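Local coordinates for Bcl-2 homolog (Gene 16?) (Murid herpesvirus 4, PDB 4MI8), which protects against apoptosis, interacts with host BAK1 and BAX, and inhibits starvation-induced host autophagy by interacting with BECN1, at residues A[3-15]-A[124-137]. Numbering follows the deposited sequence.
Sequences SHKKSGTYWATLI and FIENNLMNHFPLED
The two chain ends of this viral Bcl-2 fold meet where the start of helix 8-23 packs on the tail of helix 111-126 and the chain beyond it, with the W11 indole wedged between them. F124 brings CZ over the centre of one indole face, the ring planes inclined at 32°. On the opposite face, offset toward the rim, come L14 CD2 and L135 CD1, the latter 3.5 Å from W11 CZ2. The indole's outer edge points at the F133 face, offset edge-to-face (planes at 89°), W11 CH2 sitting 3.5 Å from F133 CD1. F124 CG is anti to its backbone N (chi1 -171°), which swings the ring in under both W11 and I15; I15 CD1 makes a CH-pi contact over its face. M130 slides past the indole, CB 3.8 Å from W11 CD1. Its SD passes G8 CA and lies 5.4 Å from the centroid of the W11 five-membered ring, an oblique Met-aromatic contact.

The indole nitrogen is satisfied by a water, 2.8 Å from W11 NE1. That water also accepts from K6 N and donates to the carbonyls of M130 and F133, so four bonds grip it, joining helix 8-23 and K6 to the 3-10 turn and F133. Farther out, H4 and L135 form a single antiparallel bridge, H4 N to L135 O and L135 N to H4 O both 2.9 Å. The bent K6 chain crosses L135 obliquely, and its NZ makes a long salt bridge, 3.8 Å to OD1 of the poorly ordered D137.

Behind this aromatic cluster stands helix 86-103, whose F93 meets W11 and I15 while F92 meets F124. Helix 33-56 closes another side through V39 against L14 and L45 against F133, and its D38 hydrogen-bonds Y10 OH.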
# COMPACT_ATOMS: atom_id res chain seq x y z
N SER A 3 12.31 -10.49 14.07
CA SER A 3 11.07 -9.90 13.50
C SER A 3 9.80 -10.60 14.00
O SER A 3 9.78 -11.83 14.12
CB SER A 3 11.10 -10.02 11.98
OG SER A 3 10.22 -11.05 11.60
N HIS A 4 8.74 -9.82 14.24
CA HIS A 4 7.44 -10.34 14.73
C HIS A 4 6.29 -9.41 14.41
O HIS A 4 6.48 -8.28 13.96
CB HIS A 4 7.44 -10.55 16.25
CG HIS A 4 8.80 -10.88 16.85
ND1 HIS A 4 8.93 -11.72 17.90
CD2 HIS A 4 10.08 -10.45 16.52
CE1 HIS A 4 10.24 -11.81 18.23
NE2 HIS A 4 10.94 -11.04 17.37
N LYS A 5 5.08 -9.86 14.74
CA LYS A 5 3.87 -9.09 14.57
C LYS A 5 3.90 -7.78 15.35
O LYS A 5 4.33 -7.76 16.48
CB LYS A 5 2.66 -9.94 14.99
CG LYS A 5 1.49 -9.25 15.70
CD LYS A 5 0.13 -9.60 15.13
CE LYS A 5 -0.91 -9.71 16.23
NZ LYS A 5 -1.92 -8.62 16.25
N LYS A 6 3.41 -6.71 14.75
CA LYS A 6 3.30 -5.45 15.46
C LYS A 6 1.86 -5.04 15.65
O LYS A 6 0.97 -5.57 15.05
CB LYS A 6 4.10 -4.35 14.78
CG LYS A 6 5.57 -4.65 14.63
CD LYS A 6 6.35 -4.39 15.89
CE LYS A 6 7.78 -4.83 15.72
NZ LYS A 6 8.43 -5.38 16.94
N SER A 7 1.65 -4.08 16.53
CA SER A 7 0.32 -3.70 16.94
C SER A 7 -0.36 -2.83 15.93
O SER A 7 0.28 -2.21 15.14
CB SER A 7 0.39 -2.97 18.26
OG SER A 7 0.79 -1.65 18.08
N GLY A 8 -1.68 -2.80 16.02
CA GLY A 8 -2.47 -1.90 15.23
C GLY A 8 -2.09 -0.48 15.49
O GLY A 8 -2.13 0.34 14.61
N THR A 9 -1.70 -0.20 16.72
CA THR A 9 -1.30 1.13 17.09
C THR A 9 -0.05 1.53 16.34
O THR A 9 0.04 2.59 15.81
CB THR A 9 -0.99 1.22 18.59
OG1 THR A 9 -2.09 0.70 19.34
CG2 THR A 9 -0.76 2.61 18.98
N TYR A 10 0.92 0.66 16.34
CA TYR A 10 2.16 0.89 15.61
C TYR A 10 1.91 1.04 14.09
O TYR A 10 2.49 1.92 13.42
CB TYR A 10 3.16 -0.21 15.88
CG TYR A 10 4.45 0.10 15.20
CD1 TYR A 10 5.19 1.23 15.58
CD2 TYR A 10 4.87 -0.64 14.12
CE1 TYR A 10 6.35 1.58 14.91
CE2 TYR A 10 6.04 -0.32 13.46
CZ TYR A 10 6.77 0.79 13.85
OH TYR A 10 7.93 1.10 13.19
N TRP A 11 1.03 0.20 13.57
CA TRP A 11 0.77 0.16 12.17
C TRP A 11 0.05 1.37 11.69
O TRP A 11 0.34 1.81 10.57
CB TRP A 11 -0.02 -1.08 11.83
CG TRP A 11 0.88 -2.25 11.47
CD1 TRP A 11 1.22 -3.33 12.27
CD2 TRP A 11 1.61 -2.44 10.20
NE1 TRP A 11 2.09 -4.18 11.59
CE2 TRP A 11 2.34 -3.71 10.33
CE3 TRP A 11 1.68 -1.73 8.97
CZ2 TRP A 11 3.13 -4.23 9.29
CZ3 TRP A 11 2.49 -2.25 7.94
CH2 TRP A 11 3.19 -3.47 8.10
N ALA A 12 -0.85 1.95 12.51
CA ALA A 12 -1.49 3.22 12.19
C ALA A 12 -0.45 4.31 12.00
O ALA A 12 -0.53 5.13 11.10
CB ALA A 12 -2.49 3.65 13.31
N THR A 13 0.52 4.35 12.90
CA THR A 13 1.65 5.29 12.78
C THR A 13 2.45 5.07 11.47
O THR A 13 2.79 6.03 10.72
CB THR A 13 2.58 5.12 14.00
OG1 THR A 13 1.88 5.63 15.12
CG2 THR A 13 3.89 5.90 13.87
N LEU A 14 2.72 3.80 11.21
CA LEU A 14 3.59 3.40 10.13
C LEU A 14 2.89 3.72 8.80
O LEU A 14 3.51 4.25 7.85
CB LEU A 14 3.81 1.88 10.27
CG LEU A 14 4.71 1.31 9.20
CD1 LEU A 14 5.93 2.25 8.98
CD2 LEU A 14 5.07 -0.16 9.57
N ILE A 15 1.58 3.46 8.73
CA ILE A 15 0.86 3.78 7.50
C ILE A 15 0.87 5.28 7.14
O ILE A 15 1.03 5.72 5.93
CB ILE A 15 -0.58 3.19 7.55
CG1 ILE A 15 -0.52 1.64 7.44
CG2 ILE A 15 -1.38 3.71 6.35
CD1 ILE A 15 -1.65 0.91 8.11
N PHE A 124 -6.53 -1.98 6.95
CA PHE A 124 -5.42 -2.80 7.45
C PHE A 124 -5.85 -3.37 8.82
O PHE A 124 -5.74 -4.58 9.07
CB PHE A 124 -4.19 -1.91 7.61
CG PHE A 124 -2.94 -2.65 7.91
CD1 PHE A 124 -2.61 -3.04 9.19
CD2 PHE A 124 -2.04 -2.92 6.86
CE1 PHE A 124 -1.41 -3.69 9.46
CE2 PHE A 124 -0.86 -3.58 7.09
CZ PHE A 124 -0.53 -3.94 8.38
N ILE A 125 -6.32 -2.51 9.71
CA ILE A 125 -6.72 -2.97 11.04
C ILE A 125 -7.98 -3.85 11.05
O ILE A 125 -7.90 -4.98 11.51
CB ILE A 125 -6.79 -1.85 12.08
CG1 ILE A 125 -5.41 -1.15 12.15
CG2 ILE A 125 -7.16 -2.44 13.43
CD1 ILE A 125 -5.32 0.04 13.07
N GLU A 126 -9.10 -3.37 10.49
CA GLU A 126 -10.34 -4.15 10.51
C GLU A 126 -10.11 -5.53 9.93
O GLU A 126 -10.68 -6.49 10.42
CB GLU A 126 -11.50 -3.42 9.82
CG GLU A 126 -12.28 -2.51 10.77
CD GLU A 126 -12.47 -1.06 10.27
OE1 GLU A 126 -12.90 -0.89 9.10
OE2 GLU A 126 -12.21 -0.07 11.03
N ASN A 127 -9.21 -5.66 8.94
CA ASN A 127 -8.90 -6.97 8.37
C ASN A 127 -7.77 -7.70 9.04
O ASN A 127 -7.36 -8.76 8.60
CB ASN A 127 -8.67 -6.90 6.84
CG ASN A 127 -9.97 -6.68 6.09
OD1 ASN A 127 -10.59 -7.64 5.59
ND2 ASN A 127 -10.44 -5.42 6.07
N ASN A 128 -7.26 -7.16 10.13
CA ASN A 128 -6.12 -7.78 10.79
C ASN A 128 -4.96 -8.09 9.84
O ASN A 128 -4.36 -9.14 9.91
CB ASN A 128 -6.58 -9.02 11.55
CG ASN A 128 -5.55 -9.52 12.56
OD1 ASN A 128 -4.73 -8.76 13.07
ND2 ASN A 128 -5.60 -10.81 12.84
N LEU A 129 -4.65 -7.17 8.93
CA LEU A 129 -3.43 -7.36 8.06
C LEU A 129 -2.11 -7.47 8.82
O LEU A 129 -1.15 -8.02 8.31
CB LEU A 129 -3.33 -6.28 6.97
CG LEU A 129 -4.50 -6.48 6.01
CD1 LEU A 129 -4.26 -5.66 4.76
CD2 LEU A 129 -4.79 -7.95 5.63
N MET A 130 -2.06 -6.93 10.04
CA MET A 130 -0.84 -7.00 10.88
C MET A 130 -0.49 -8.43 11.10
O MET A 130 0.69 -8.75 11.23
CB MET A 130 -1.02 -6.35 12.25
CG MET A 130 -2.41 -6.52 12.82
SD MET A 130 -3.21 -4.92 12.84
CE MET A 130 -4.44 -4.93 11.54
N ASN A 131 -1.53 -9.28 11.10
CA ASN A 131 -1.40 -10.74 11.21
C ASN A 131 -0.48 -11.43 10.18
O ASN A 131 0.04 -12.50 10.49
CB ASN A 131 -2.78 -11.38 11.11
CG ASN A 131 -3.02 -12.41 12.19
OD1 ASN A 131 -3.43 -13.58 11.94
ND2 ASN A 131 -2.80 -11.98 13.42
N HIS A 132 -0.28 -10.85 9.01
CA HIS A 132 0.45 -11.50 7.94
C HIS A 132 1.64 -10.73 7.44
O HIS A 132 1.96 -10.76 6.26
CB HIS A 132 -0.50 -11.72 6.81
CG HIS A 132 -1.46 -12.85 7.02
ND1 HIS A 132 -2.68 -12.66 7.50
CD2 HIS A 132 -1.33 -14.20 6.79
CE1 HIS A 132 -3.31 -13.83 7.57
NE2 HIS A 132 -2.48 -14.77 7.13
N PHE A 133 2.34 -10.04 8.32
CA PHE A 133 3.37 -9.13 7.90
C PHE A 133 4.20 -8.71 9.07
O PHE A 133 3.95 -7.68 9.65
CB PHE A 133 2.73 -7.90 7.25
CG PHE A 133 3.66 -7.12 6.38
CD1 PHE A 133 4.71 -6.45 6.92
CD2 PHE A 133 3.48 -7.09 5.03
CE1 PHE A 133 5.57 -5.75 6.13
CE2 PHE A 133 4.34 -6.40 4.22
CZ PHE A 133 5.39 -5.73 4.78
N PRO A 134 5.19 -9.49 9.45
CA PRO A 134 5.91 -9.09 10.66
C PRO A 134 6.96 -8.07 10.35
O PRO A 134 7.30 -7.92 9.21
CB PRO A 134 6.60 -10.36 11.12
CG PRO A 134 6.19 -11.44 10.21
CD PRO A 134 5.90 -10.75 8.95
N LEU A 135 7.47 -7.39 11.36
CA LEU A 135 8.50 -6.34 11.17
C LEU A 135 9.69 -6.54 12.12
O LEU A 135 9.57 -7.28 13.10
CB LEU A 135 7.88 -4.95 11.37
CG LEU A 135 6.80 -4.54 10.38
CD1 LEU A 135 6.08 -3.33 10.92
CD2 LEU A 135 7.46 -4.26 9.04
N GLU A 136 10.76 -5.85 11.83
CA GLU A 136 12.02 -5.99 12.52
C GLU A 136 11.96 -5.64 13.97
O GLU A 136 11.34 -4.69 14.39
CB GLU A 136 13.08 -5.14 11.84
CG GLU A 136 14.47 -5.78 11.86
CD GLU A 136 14.83 -6.50 10.57
OE1 GLU A 136 15.92 -6.24 10.04
OE2 GLU A 136 14.04 -7.34 10.09
N ASP A 137 12.67 -6.45 14.73
CA ASP A 137 12.82 -6.28 16.16
C ASP A 137 11.47 -6.43 16.83
O ASP A 137 11.43 -7.03 17.95
CB ASP A 137 13.66 -5.02 16.49
CG ASP A 137 12.84 -3.80 16.78
OD1 ASP A 137 11.90 -3.87 17.57
OD2 ASP A 137 13.18 -2.73 16.28
O HOH W 1 2.35 -6.96 11.85